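Local coordinates for fimbrial protein MyfA (Yersinia enterocolitica, PDB 5LN8), which builds Myf fimbriae, a probable virulence factor of pathogenic Yersinia, as their major subunit, and binds galactose, at residues N38-G43 against T101-E106; H25-D30 against R80-F85; N10-G15 against D91-G96; A95-F100 against S124-V129. All coordinates share one frame; numbering follows the deposited sequence.

Contact 1. Residues N38-G43 against T101-E106. With GAL (beta-D-galactopyranose), chain C.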
loop_
_atom_site.group_PDB
_atom_site.type_symbol
_atom_site.label_atom_id
_atom_site.label_comp_id
_atom_site.label_asym_id
_atom_site.label_seq_id
_atom_site.Cartn_x
_atom_site.Cartn_y
_atom_site.Cartn_z
ATOM N N ASN A 38 5.734 -9.467 -1.899
ATOM C CA ASN A 38 4.302 -9.391 -1.646
ATOM C C ASN A 38 4.035 -8.181 -0.757
ATOM O O ASN A 38 4.876 -7.802 0.055
ATOM C CB ASN A 38 3.770 -10.644 -0.931
ATOM C CG ASN A 38 3.825 -11.906 -1.786
ATOM O OD1 ASN A 38 3.535 -11.891 -2.985
ATOM N ND2 ASN A 38 4.174 -13.017 -1.150
ATOM N N VAL A 39 2.867 -7.573 -0.918
ATOM C CA VAL A 39 2.367 -6.611 0.049
ATOM C C VAL A 39 0.970 -7.074 0.439
ATOM O O VAL A 39 0.018 -6.910 -0.334
ATOM C CB VAL A 39 2.310 -5.194 -0.527
ATOM C CG1 VAL A 39 1.854 -4.230 0.549
ATOM C CG2 VAL A 39 3.663 -4.773 -1.088
ATOM N N ARG A 40 0.862 -7.676 1.623
ATOM C CA ARG A 40 -0.384 -8.282 2.083
ATOM C C ARG A 40 -1.092 -7.380 3.089
ATOM O O ARG A 40 -0.554 -7.104 4.150
ATOM C CB ARG A 40 -0.121 -9.659 2.711
ATOM C CG ARG A 40 0.504 -10.690 1.769
ATOM C CD ARG A 40 0.500 -12.087 2.389
ATOM N NE ARG A 40 1.025 -13.134 1.509
ATOM C CZ ARG A 40 0.314 -13.754 0.569
ATOM N NH1 ARG A 40 -0.947 -13.421 0.361
ATOM N NH2 ARG A 40 0.864 -14.704 -0.177
ATOM N N PRO A 41 -2.295 -6.901 2.745
ATOM C CA PRO A 41 -3.046 -6.106 3.716
ATOM C C PRO A 41 -3.373 -6.960 4.926
ATOM O O PRO A 41 -3.606 -8.162 4.792
ATOM C CB PRO A 41 -4.330 -5.750 2.964
ATOM C CG PRO A 41 -3.970 -5.863 1.510
ATOM C CD PRO A 41 -2.977 -6.986 1.441
ATOM N N THR A 42 -3.359 -6.350 6.105
ATOM C CA THR A 42 -3.630 -7.069 7.338
ATOM C C THR A 42 -4.722 -6.376 8.134
ATOM O O THR A 42 -4.973 -5.191 7.944
ATOM C CB THR A 42 -2.378 -7.123 8.214
ATOM O OG1 THR A 42 -1.981 -5.788 8.546
ATOM C CG2 THR A 42 -1.256 -7.823 7.499
ATOM N N GLY A 43 -5.352 -7.115 9.042
ATOM C CA GLY A 43 -6.335 -6.522 9.932
ATOM C C GLY A 43 -7.466 -5.838 9.187
ATOM O O GLY A 43 -7.998 -6.395 8.235
ATOM N N THR A 101 -2.751 -0.998 7.243
ATOM C CA THR A 101 -1.790 -1.900 7.851
ATOM C C THR A 101 -1.557 -3.070 6.924
ATOM O O THR A 101 -2.494 -3.596 6.312
ATOM C CB THR A 101 -2.263 -2.429 9.208
ATOM O OG1 THR A 101 -3.450 -3.213 9.036
ATOM C CG2 THR A 101 -2.543 -1.269 10.160
ATOM N N GLY A 102 -0.300 -3.472 6.814
ATOM C CA GLY A 102 0.034 -4.581 5.953
ATOM C C GLY A 102 1.276 -5.319 6.381
ATOM O O GLY A 102 1.928 -4.944 7.355
ATOM N N ARG A 103 1.588 -6.380 5.646
ATOM C CA ARG A 103 2.837 -7.107 5.816
ATOM C C ARG A 103 3.580 -7.239 4.476
ATOM O O ARG A 103 3.052 -7.801 3.520
ATOM C CB ARG A 103 2.578 -8.491 6.418
ATOM C CG ARG A 103 3.856 -9.250 6.723
ATOM C CD ARG A 103 3.606 -10.560 7.447
ATOM N NE ARG A 103 2.974 -11.554 6.590
ATOM C CZ ARG A 103 1.673 -11.802 6.591
ATOM N NH1 ARG A 103 0.876 -11.132 7.408
ATOM N NH2 ARG A 103 1.169 -12.722 5.784
ATOM N N VAL A 104 4.792 -6.693 4.408
ATOM C CA VAL A 104 5.655 -6.831 3.232
ATOM C C VAL A 104 6.426 -8.143 3.300
ATOM O O VAL A 104 6.953 -8.493 4.353
ATOM C CB VAL A 104 6.675 -5.682 3.164
ATOM C CG1 VAL A 104 7.745 -5.965 2.119
ATOM C CG2 VAL A 104 5.970 -4.356 2.901
ATOM N N GLU A 105 6.500 -8.871 2.188
ATOM C CA GLU A 105 7.223 -10.137 2.153
ATOM C C GLU A 105 8.176 -10.203 0.970
ATOM O O GLU A 105 7.834 -9.782 -0.133
ATOM C CB GLU A 105 6.251 -11.323 2.081
ATOM C CG GLU A 105 5.280 -11.455 3.250
ATOM C CD GLU A 105 4.231 -12.538 3.026
ATOM O OE1 GLU A 105 3.959 -12.898 1.860
ATOM O OE2 GLU A 105 3.664 -13.034 4.015
ATOM N N GLU A 106 9.368 -10.747 1.210
ATOM C CA GLU A 106 10.354 -10.962 0.160
ATOM C C GLU A 106 10.431 -12.450 -0.100
ATOM O O GLU A 106 10.601 -13.230 0.835
ATOM C CB GLU A 106 11.722 -10.457 0.622
ATOM C CG GLU A 106 12.803 -10.433 -0.456
ATOM C CD GLU A 106 14.176 -10.102 0.105
ATOM O OE1 GLU A 106 14.304 -10.008 1.342
ATOM O OE2 GLU A 106 15.128 -9.940 -0.683
HETATM C C1 GAL C . 2.279 -14.838 -8.031
HETATM C C2 GAL C . 1.792 -14.596 -6.575
HETATM C C3 GAL C . 2.889 -13.868 -5.779
HETATM C C4 GAL C . 4.197 -14.688 -5.815
HETATM C C5 GAL C . 4.563 -15.039 -7.270
HETATM C C6 GAL C . 5.725 -16.033 -7.400
HETATM O O1 GAL C . 1.339 -15.524 -8.768
HETATM O O2 GAL C . 0.568 -13.834 -6.492
HETATM O O3 GAL C . 2.529 -13.661 -4.416
HETATM O O4 GAL C . 4.089 -15.877 -5.037
HETATM O O5 GAL C . 3.462 -15.626 -8.006
HETATM O O6 GAL C . 6.132 -16.220 -8.734
HETATM O O HOH W 1 3.590 -15.707 1.056
HETATM O O HOH W 2 0.309 -5.576 10.024
#
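The galactose pocket of this Ig-like beta sandwich borders an antiparallel strand pair in which Asn38 faces Glu105 and Arg40 faces Arg103 as hydrogen-bonded pairs, while Val39 and Val104 form the non-hydrogen-bonded pair between them and turn toward strand 21-29 across the sandwich. The geometry is consistent with a second-shell carboxylate placing a sugar-binding amide. Asn38 ND2 donates a hydrogen bond to Glu105 OE1 at 3.0 Å, approaching that oxygen nearly end-on, with amide and carboxylate planes 57° apart. This bond probably limits rotation of the amide, with OD1 on the sugar side, where O3 of the galactose donates to it; the O3 to OD1 separation of 2.5 Å is very short and its exact value deserves caution. Lys35, Asp68 and His71 also hydrogen-bond the sugar.

Glu105 OE1 has a second protein donor, Arg40 NE, also at 3.0 Å and arriving from above the carboxylate plane in a salt bridge. Arg103 bends at chi3 (70°) and takes OE2 side-on with NE and NH2 from one face of the carboxylate. The two arginines run side by side, their guanidinium planes 25° apart, and share the Glu105 carboxylate, which probably helps keep it ionised.

At the far end, Thr42 N donates to Thr101 O at 2.9 Å, and the two threonine side chains cross at about a right angle, with OG1 of Thr42 and OG1 of Thr101 hydrogen-bonded at 3.0 Å. Beside the salt bridge, a water accepts from Arg40 NH2 and donates to Glu105 OE1 at 2.9 Å.

Contact 2. Residues H25-D30 against R80-F85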
loop_
_atom_site.group_PDB
_atom_site.type_symbol
_atom_site.label_atom_id
_atom_site.label_comp_id
_atom_site.label_asym_id
_atom_site.label_seq_id
_atom_site.Cartn_x
_atom_site.Cartn_y
_atom_site.Cartn_z
ATOM N N HIS A 25 3.299 5.924 0.032
ATOM C CA HIS A 25 4.434 5.575 -0.810
ATOM C C HIS A 25 5.223 4.449 -0.159
ATOM O O HIS A 25 5.458 4.470 1.052
ATOM C CB HIS A 25 5.332 6.788 -1.049
ATOM C CG HIS A 25 6.451 6.525 -2.014
ATOM N ND1 HIS A 25 7.715 6.166 -1.605
ATOM C CD2 HIS A 25 6.482 6.561 -3.362
ATOM C CE1 HIS A 25 8.485 5.993 -2.667
ATOM N NE2 HIS A 25 7.759 6.229 -3.747
ATOM N N LEU A 26 5.631 3.470 -0.957
ATOM C CA LEU A 26 6.327 2.305 -0.422
ATOM C C LEU A 26 7.695 2.126 -1.066
ATOM O O LEU A 26 7.866 2.367 -2.257
ATOM C CB LEU A 26 5.487 1.048 -0.646
ATOM C CG LEU A 26 6.123 -0.317 -0.359
ATOM C CD1 LEU A 26 6.374 -0.523 1.118
ATOM C CD2 LEU A 26 5.246 -1.427 -0.898
ATOM N N VAL A 27 8.672 1.717 -0.266
ATOM C CA VAL A 27 9.979 1.349 -0.774
ATOM C C VAL A 27 10.380 0.019 -0.160
ATOM O O VAL A 27 10.374 -0.135 1.058
ATOM C CB VAL A 27 11.041 2.415 -0.436
ATOM C CG1 VAL A 27 12.395 2.014 -1.006
ATOM C CG2 VAL A 27 10.632 3.774 -0.968
ATOM N N MET A 28 10.695 -0.951 -1.009
ATOM C CA MET A 28 11.138 -2.261 -0.552
ATOM C C MET A 28 12.508 -2.578 -1.138
ATOM O O MET A 28 12.690 -2.553 -2.360
ATOM C CB MET A 28 10.141 -3.333 -0.979
ATOM C CG MET A 28 8.754 -3.149 -0.400
ATOM S SD MET A 28 7.557 -4.332 -1.045
ATOM C CE MET A 28 7.382 -3.741 -2.728
ATOM N N SER A 29 13.475 -2.873 -0.277
ATOM C CA SER A 29 14.833 -3.084 -0.763
ATOM C C SER A 29 15.591 -4.175 -0.016
ATOM O O SER A 29 15.338 -4.432 1.164
ATOM C CB SER A 29 15.630 -1.774 -0.757
ATOM O OG SER A 29 15.746 -1.243 0.540
ATOM N N ASP A 30 16.500 -4.823 -0.737
ATOM C CA ASP A 30 17.392 -5.826 -0.188
ATOM C C ASP A 30 18.461 -6.115 -1.219
ATOM O O ASP A 30 18.160 -6.382 -2.377
ATOM C CB ASP A 30 16.648 -7.120 0.132
ATOM C CG ASP A 30 17.533 -8.140 0.823
ATOM O OD1 ASP A 30 18.476 -7.726 1.532
ATOM O OD2 ASP A 30 17.294 -9.354 0.666
ATOM N N ARG A 80 15.908 -2.748 -5.270
ATOM C CA ARG A 80 14.971 -1.755 -4.764
ATOM C C ARG A 80 13.748 -1.579 -5.664
ATOM O O ARG A 80 13.882 -1.475 -6.885
ATOM C CB ARG A 80 15.715 -0.430 -4.642
ATOM C CG ARG A 80 15.025 0.653 -3.874
ATOM C CD ARG A 80 15.845 1.910 -3.995
ATOM N NE ARG A 80 15.325 3.031 -3.222
ATOM C CZ ARG A 80 14.425 3.902 -3.670
ATOM N NH1 ARG A 80 13.909 3.779 -4.889
ATOM N NH2 ARG A 80 14.026 4.892 -2.885
ATOM N N VAL A 81 12.567 -1.562 -5.044
ATOM C CA VAL A 81 11.296 -1.310 -5.726
ATOM C C VAL A 81 10.516 -0.195 -5.037
ATOM O O VAL A 81 10.356 -0.217 -3.819
ATOM C CB VAL A 81 10.372 -2.550 -5.712
ATOM C CG1 VAL A 81 9.051 -2.236 -6.423
ATOM C CG2 VAL A 81 11.040 -3.730 -6.356
ATOM N N GLU A 82 10.005 0.756 -5.816
ATOM C CA GLU A 82 9.133 1.787 -5.269
ATOM C C GLU A 82 7.717 1.650 -5.806
ATOM O O GLU A 82 7.523 1.290 -6.969
ATOM C CB GLU A 82 9.655 3.186 -5.589
ATOM C CG GLU A 82 10.742 3.679 -4.657
ATOM C CD GLU A 82 11.088 5.137 -4.897
ATOM O OE1 GLU A 82 10.297 5.827 -5.568
ATOM O OE2 GLU A 82 12.146 5.594 -4.424
ATOM N N ALA A 83 6.744 1.962 -4.949
ATOM C CA ALA A 83 5.326 1.941 -5.299
ATOM C C ALA A 83 4.575 3.109 -4.656
ATOM O O ALA A 83 4.830 3.455 -3.499
ATOM C CB ALA A 83 4.702 0.628 -4.877
ATOM N N THR A 84 3.655 3.711 -5.404
ATOM C CA THR A 84 2.739 4.700 -4.843
ATOM C C THR A 84 1.322 4.141 -4.820
ATOM O O THR A 84 0.839 3.614 -5.819
ATOM C CB THR A 84 2.726 6.004 -5.663
ATOM O OG1 THR A 84 3.991 6.662 -5.543
ATOM C CG2 THR A 84 1.617 6.937 -5.183
ATOM N N PHE A 85 0.658 4.238 -3.676
ATOM C CA PHE A 85 -0.732 3.827 -3.589
ATOM C C PHE A 85 -1.620 5.041 -3.694
ATOM O O PHE A 85 -1.427 6.029 -2.991
ATOM C CB PHE A 85 -0.997 3.077 -2.290
ATOM C CG PHE A 85 -0.292 1.768 -2.208
ATOM C CD1 PHE A 85 0.986 1.684 -1.682
ATOM C CD2 PHE A 85 -0.905 0.619 -2.670
ATOM C CE1 PHE A 85 1.637 0.459 -1.610
ATOM C CE2 PHE A 85 -0.269 -0.599 -2.596
ATOM C CZ PHE A 85 1.007 -0.682 -2.070
#
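Leu26 pairs with Ala83 and Met28 with Val81 through two reciprocal sets of backbone hydrogen bonds, in an antiparallel ladder whose segment axes run 163° apart and approach to 4.6 Å. Val27 faces Glu82 between these pairs, with His25-Thr84 and Ser29-Arg80 beyond them at the two ends, all non-hydrogen-bonded; these six residues share one, mostly polar, face of the sheet.

On that face the His25 imidazole is met from several directions. Ala83 O lies over one ring face, while Thr84 OG1 stands at the edge, 3.3 Å from His25 CD2. Glu82 OE1 reaches another part of that edge and accepts a weak hydrogen bond from His25 NE2 at 3.1 Å, its carboxylate turned 82° from the ring. The other carboxylate oxygen, OE2, is gripped end-on by NH1 and NH2 of Arg80, so Glu82 joins Arg80 of its own strand to His25 of the neighbouring one. The extended Arg80 chain carries its guanidinium to Val27, whose CG1 lies over one face, 3.8 Å from Arg80 NH2 and displaced toward the rim of the group.

The other face is apolar. Leu26 CB sits at the edge of the Phe85 ring, 4.0 Å from CE1, in a side-by-side arrangement; Trp72 meets the same phenylalanine edge-to-face. Met28 CE approaches Val81 CG1 more loosely, at 4.3 Å, and Trp37 adjoins both of these residues.

Strand 21-29 is the middle and strand 80-87 an outer member of a three-stranded sheet, and such a two-faced pairing, largely polar on one face and hydrophobic on the core face, is typical of one layer of an Ig-like beta sandwich.

Contact 3. Residues N10-G15 against D91-G96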
loop_
_atom_site.group_PDB
_atom_site.type_symbol
_atom_site.label_atom_id
_atom_site.label_comp_id
_atom_site.label_asym_id
_atom_site.label_seq_id
_atom_site.Cartn_x
_atom_site.Cartn_y
_atom_site.Cartn_z
ATOM N N ASN A 10 0.787 15.280 -0.357
ATOM C CA ASN A 10 -0.332 15.981 -0.998
ATOM C C ASN A 10 -1.626 15.997 -0.161
ATOM O O ASN A 10 -2.055 14.964 0.366
ATOM C CB ASN A 10 -0.615 15.383 -2.377
ATOM C CG ASN A 10 -0.970 13.911 -2.308
ATOM O OD1 ASN A 10 -0.107 13.071 -2.072
ATOM N ND2 ASN A 10 -2.243 13.593 -2.522
ATOM N N GLU A 11 -2.249 17.167 -0.045
ATOM C CA GLU A 11 -3.439 17.300 0.786
ATOM C C GLU A 11 -4.706 16.792 0.092
ATOM O O GLU A 11 -4.951 17.090 -1.078
ATOM C CB GLU A 11 -3.621 18.748 1.239
ATOM C CG GLU A 11 -4.637 18.903 2.361
ATOM C CD GLU A 11 -4.784 20.335 2.839
ATOM O OE1 GLU A 11 -5.291 21.174 2.063
ATOM O OE2 GLU A 11 -4.401 20.615 3.995
ATOM N N ILE A 12 -5.497 16.009 0.822
ATOM C CA ILE A 12 -6.759 15.482 0.318
ATOM C C ILE A 12 -7.903 16.093 1.119
ATOM O O ILE A 12 -7.867 16.119 2.355
ATOM C CB ILE A 12 -6.825 13.948 0.436
ATOM C CG1 ILE A 12 -5.516 13.316 -0.039
ATOM C CG2 ILE A 12 -7.993 13.398 -0.357
ATOM C CD1 ILE A 12 -5.534 11.792 -0.072
ATOM N N VAL A 13 -8.908 16.590 0.405
ATOM C CA VAL A 13 -10.073 17.231 1.002
ATOM C C VAL A 13 -11.281 16.341 0.735
ATOM O O VAL A 13 -11.379 15.748 -0.335
ATOM C CB VAL A 13 -10.286 18.630 0.390
ATOM C CG1 VAL A 13 -11.502 19.297 0.979
ATOM C CG2 VAL A 13 -9.075 19.492 0.638
ATOM N N SER A 14 -12.189 16.236 1.702
ATOM C CA SER A 14 -13.302 15.292 1.609
ATOM C C SER A 14 -14.191 15.534 0.403
ATOM O O SER A 14 -14.262 16.651 -0.113
ATOM C CB SER A 14 -14.161 15.327 2.870
ATOM O OG SER A 14 -14.794 16.579 3.030
ATOM N N GLY A 15 -14.868 14.482 -0.047
ATOM C CA GLY A 15 -15.735 14.581 -1.207
ATOM C C GLY A 15 -15.406 13.608 -2.325
ATOM O O GLY A 15 -14.785 12.571 -2.093
ATOM N N ASP A 91 -13.996 8.002 -6.701
ATOM C CA ASP A 91 -14.325 7.559 -5.353
ATOM C C ASP A 91 -14.696 8.738 -4.445
ATOM O O ASP A 91 -14.111 9.822 -4.529
ATOM C CB ASP A 91 -13.167 6.758 -4.742
ATOM C CG ASP A 91 -13.031 5.364 -5.339
ATOM O OD1 ASP A 91 -13.667 5.084 -6.378
ATOM O OD2 ASP A 91 -12.271 4.549 -4.770
ATOM N N GLU A 92 -15.685 8.519 -3.586
ATOM C CA GLU A 92 -16.023 9.477 -2.546
ATOM C C GLU A 92 -15.163 9.199 -1.321
ATOM O O GLU A 92 -15.062 8.049 -0.882
ATOM C CB GLU A 92 -17.499 9.340 -2.175
ATOM C CG GLU A 92 -17.984 10.316 -1.109
ATOM C CD GLU A 92 -18.312 11.694 -1.668
ATOM O OE1 GLU A 92 -18.200 11.885 -2.901
ATOM O OE2 GLU A 92 -18.687 12.582 -0.868
ATOM N N VAL A 93 -14.542 10.241 -0.770
ATOM C CA VAL A 93 -13.721 10.076 0.431
ATOM C C VAL A 93 -14.179 10.929 1.623
ATOM O O VAL A 93 -14.004 12.148 1.655
ATOM C CB VAL A 93 -12.237 10.301 0.147
ATOM C CG1 VAL A 93 -11.996 11.678 -0.469
ATOM C CG2 VAL A 93 -11.460 10.130 1.413
ATOM N N LYS A 94 -14.756 10.264 2.616
ATOM C CA LYS A 94 -15.409 10.967 3.706
ATOM C C LYS A 94 -14.476 11.359 4.827
ATOM O O LYS A 94 -13.383 11.877 4.610
ATOM C CB LYS A 94 -16.560 10.135 4.280
ATOM C CG LYS A 94 -17.761 10.011 3.366
ATOM C CD LYS A 94 -18.993 9.645 4.161
ATOM C CE LYS A 94 -19.268 10.679 5.250
ATOM N NZ LYS A 94 -20.420 11.589 4.964
ATOM N N ALA A 95 -14.931 11.053 6.036
ATOM C CA ALA A 95 -14.393 11.628 7.255
ATOM C C ALA A 95 -13.214 10.879 7.874
ATOM O O ALA A 95 -13.351 9.741 8.367
ATOM C CB ALA A 95 -15.518 11.800 8.286
ATOM N N GLY A 96 -12.050 11.527 7.831
ATOM C CA GLY A 96 -11.023 11.258 8.816
ATOM C C GLY A 96 -9.629 10.782 8.477
ATOM O O GLY A 96 -9.064 11.077 7.426
#
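Val93 sets CG1 between its backbone N and carbonyl carbon (chi1 56°), and this rotation lays the methyl against the backbone of Gly15, 3.3 Å from Gly15 O. Glu92 instead bends at chi2 (81°), folding its carboxylate back over the same glycine until OE1 lies 3.3 Å from Gly15 C. The glycine is thus flanked by an apolar branch and a carboxylate from consecutive residues, whose side chains leave the backbone in different directions. Its own positive phi of 124° belongs to a region of backbone space that is readily open to a residue without a side chain.

The example shows how small a beta pairing can be. A single antiparallel hydrogen-bonded pair joins the two segments: Gly15 N donates to Val93 O at 3.0 Å, and Val93 N returns a nearly straight bond to Gly15 O at 2.7 Å. The first donor stands above the carbonyl plane of Val93, whereas the second is tilted less far from that of Gly15. Ser14 supports the junction with carbon atoms: its CA makes a CH···O contact with Val93 O at 3.2 Å, and its CB packs against that same oxygen. Ile12 CG2 reaches the methyl of Val93, CG1, at 4.4 Å, a light apolar touch.

The pair belongs to the small two-stranded sheet formed by strands 15-16 and 92-93, at an end of the sandwich about 17 Å from the centre of the chain. Ile12 leans on Thr21 of strand 21-29, in the three-stranded sheet, while Val93 touches Leu17 and Val129, the residue that follows strand 117-128.

Contact 4. Residues A95-F100 against S124-V129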
loop_
_atom_site.group_PDB
_atom_site.type_symbol
_atom_site.label_atom_id
_atom_site.label_comp_id
_atom_site.label_asym_id
_atom_site.label_seq_id
_atom_site.Cartn_x
_atom_site.Cartn_y
_atom_site.Cartn_z
ATOM N N ALA A 95 -14.931 11.053 6.036
ATOM C CA ALA A 95 -14.393 11.628 7.255
ATOM C C ALA A 95 -13.214 10.879 7.874
ATOM O O ALA A 95 -13.351 9.741 8.367
ATOM C CB ALA A 95 -15.518 11.800 8.286
ATOM N N GLY A 96 -12.050 11.527 7.831
ATOM C CA GLY A 96 -11.023 11.258 8.816
ATOM C C GLY A 96 -9.629 10.782 8.477
ATOM O O GLY A 96 -9.064 11.077 7.426
ATOM N N GLU A 97 -9.074 10.058 9.442
ATOM C CA GLU A 97 -7.704 9.575 9.403
ATOM C C GLU A 97 -7.711 8.103 9.027
ATOM O O GLU A 97 -8.161 7.263 9.800
ATOM C CB GLU A 97 -7.054 9.763 10.776
ATOM C CG GLU A 97 -7.235 11.157 11.367
ATOM C CD GLU A 97 -6.529 12.238 10.566
ATOM O OE1 GLU A 97 -5.588 11.909 9.819
ATOM O OE2 GLU A 97 -6.909 13.422 10.693
ATOM N N TYR A 98 -7.213 7.799 7.837
ATOM C CA TYR A 98 -7.343 6.463 7.280
ATOM C C TYR A 98 -6.060 5.668 7.460
ATOM O O TYR A 98 -4.991 6.072 6.998
ATOM C CB TYR A 98 -7.690 6.545 5.794
ATOM C CG TYR A 98 -9.090 7.017 5.484
ATOM C CD1 TYR A 98 -10.112 6.107 5.267
ATOM C CD2 TYR A 98 -9.390 8.368 5.397
ATOM C CE1 TYR A 98 -11.391 6.525 4.977
ATOM C CE2 TYR A 98 -10.671 8.794 5.107
ATOM C CZ TYR A 98 -11.667 7.865 4.899
ATOM O OH TYR A 98 -12.946 8.273 4.609
ATOM N N GLN A 99 -6.169 4.528 8.130
ATOM C CA GLN A 99 -5.009 3.690 8.358
ATOM C C GLN A 99 -4.935 2.524 7.389
ATOM O O GLN A 99 -5.939 1.861 7.127
ATOM C CB GLN A 99 -5.020 3.139 9.773
ATOM C CG GLN A 99 -3.828 2.266 10.044
ATOM C CD GLN A 99 -3.677 1.949 11.495
ATOM O OE1 GLN A 99 -4.554 1.343 12.094
ATOM N NE2 GLN A 99 -2.558 2.359 12.077
ATOM N N PHE A 100 -3.745 2.292 6.845
ATOM C CA PHE A 100 -3.472 1.037 6.173
ATOM C C PHE A 100 -2.437 0.261 6.962
ATOM O O PHE A 100 -1.381 0.793 7.307
ATOM C CB PHE A 100 -2.978 1.231 4.745
ATOM C CG PHE A 100 -2.661 -0.066 4.053
ATOM C CD1 PHE A 100 -3.666 -0.805 3.440
ATOM C CD2 PHE A 100 -1.368 -0.566 4.047
ATOM C CE1 PHE A 100 -3.382 -2.006 2.815
ATOM C CE2 PHE A 100 -1.078 -1.771 3.428
ATOM C CZ PHE A 100 -2.090 -2.493 2.814
ATOM N N SER A 124 2.632 0.138 8.357
ATOM C CA SER A 124 1.478 0.871 8.843
ATOM C C SER A 124 1.675 2.355 8.593
ATOM O O SER A 124 2.759 2.891 8.804
ATOM C CB SER A 124 1.290 0.624 10.343
ATOM O OG SER A 124 0.223 1.394 10.858
ATOM N N ALA A 125 0.620 3.021 8.144
ATOM C CA ALA A 125 0.646 4.468 7.993
ATOM C C ALA A 125 -0.768 5.000 7.941
ATOM O O ALA A 125 -1.714 4.269 7.634
ATOM C CB ALA A 125 1.427 4.891 6.755
ATOM N N THR A 126 -0.898 6.281 8.251
ATOM C CA THR A 126 -2.194 6.918 8.370
ATOM C C THR A 126 -2.234 8.157 7.502
ATOM O O THR A 126 -1.369 9.023 7.604
ATOM C CB THR A 126 -2.466 7.303 9.818
ATOM O OG1 THR A 126 -2.709 6.115 10.586
ATOM C CG2 THR A 126 -3.665 8.237 9.918
ATOM N N LYS A 127 -3.239 8.223 6.638
ATOM C CA LYS A 127 -3.389 9.333 5.717
ATOM C C LYS A 127 -4.617 10.163 6.089
ATOM O O LYS A 127 -5.695 9.622 6.339
ATOM C CB LYS A 127 -3.514 8.799 4.291
ATOM C CG LYS A 127 -3.711 9.866 3.236
ATOM C CD LYS A 127 -2.618 10.901 3.318
ATOM C CE LYS A 127 -2.637 11.773 2.090
ATOM N NZ LYS A 127 -1.473 12.684 2.123
ATOM N N THR A 128 -4.452 11.482 6.115
ATOM C CA THR A 128 -5.527 12.373 6.541
ATOM C C THR A 128 -6.395 12.833 5.369
ATOM O O THR A 128 -5.886 13.134 4.295
ATOM C CB THR A 128 -4.966 13.602 7.279
ATOM O OG1 THR A 128 -4.184 13.170 8.396
ATOM C CG2 THR A 128 -6.091 14.478 7.790
ATOM N N VAL A 129 -7.707 12.880 5.577
ATOM C CA VAL A 129 -8.599 13.516 4.612
ATOM C C VAL A 129 -9.426 14.610 5.270
ATOM O O VAL A 129 -10.129 14.356 6.241
ATOM C CB VAL A 129 -9.531 12.515 3.943
ATOM C CG1 VAL A 129 -10.474 13.242 2.997
ATOM C CG2 VAL A 129 -8.724 11.460 3.197
HETATM O O HOH W 3 -0.547 4.194 11.136
#
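The Tyr98 ring has Lys127 O at its edge, near the ring plane and 4.0 Å from CD2, while Val129 CG2 approaches obliquely to 3.8 Å from CE2; Met50, Ser52 and Thr56 also border this side chain. A second flat group, the Gln99 amide, directs NE2 toward a water 2.9 Å away, to which Ser124 OG and Thr126 OG1 are also hydrogen-bonded. One solvent molecule therefore bridges three polar side chains across the strands.

The backbones form a regular antiparallel ladder. Tyr98 and Lys127 exchange backbone bonds in both directions, and so do Phe100 and Ala125; Phe100 N meets Ala125 O almost in line with the carbonyl, at 2.9 Å. Beyond the regular pairing, Val129 N donates to Gly96 O, also at 2.9 Å, extending the connection to the last modelled residue.

Glu97 and Thr128 lie side by side, pointing the same way. A bend at chi2 (-66°) turns the glutamate's OE1 onto the threonine, which donates from OG1, although their 2.4 Å separation is so short that the modelled positions are doubtful. Lys127 is bent at chi2 as well (54°), and its amine is carried away from Tyr98 to the backbone oxygens of Thr8 and Asn10.

The segment 124-129 belongs to the strand following the unmodelled linker and probably represents the fused donor strand of this self-complemented subunit. The chemistry here implies that main-chain bonds hold this strand in register, while the face of Tyr98, Phe100 and Ala125 is mostly apolar, with the Lys127 amine satisfied there, and a single water joins Gln99, Ser124 and Thr126 on the other.

Overall arrangement
The four contacts sample the layers of one all-beta sandwich. Contacts 1 and 4 share strand 97-107 and the larger sheet, their centres about 17 Å apart; Phe100 packs on Pro41 where they meet. Contact 2 lies in the opposing three-stranded sheet, centred about 13 Å from contact 1, and Val39 and Val104 reach across to Leu26 and Met28 to close the core. Contact 3, which pairs strands 15-16 and 92-93, lies at the end remote from the galactose, about 10 Å from contact 4 between centres, where Val93 packs on Val129. Contact 2 is nested within contact 3 along the chain, while contact 1 interlocks with each of the others, so segments far apart in sequence meet in one fold; only contact 1 holds a sugar-pocket residue.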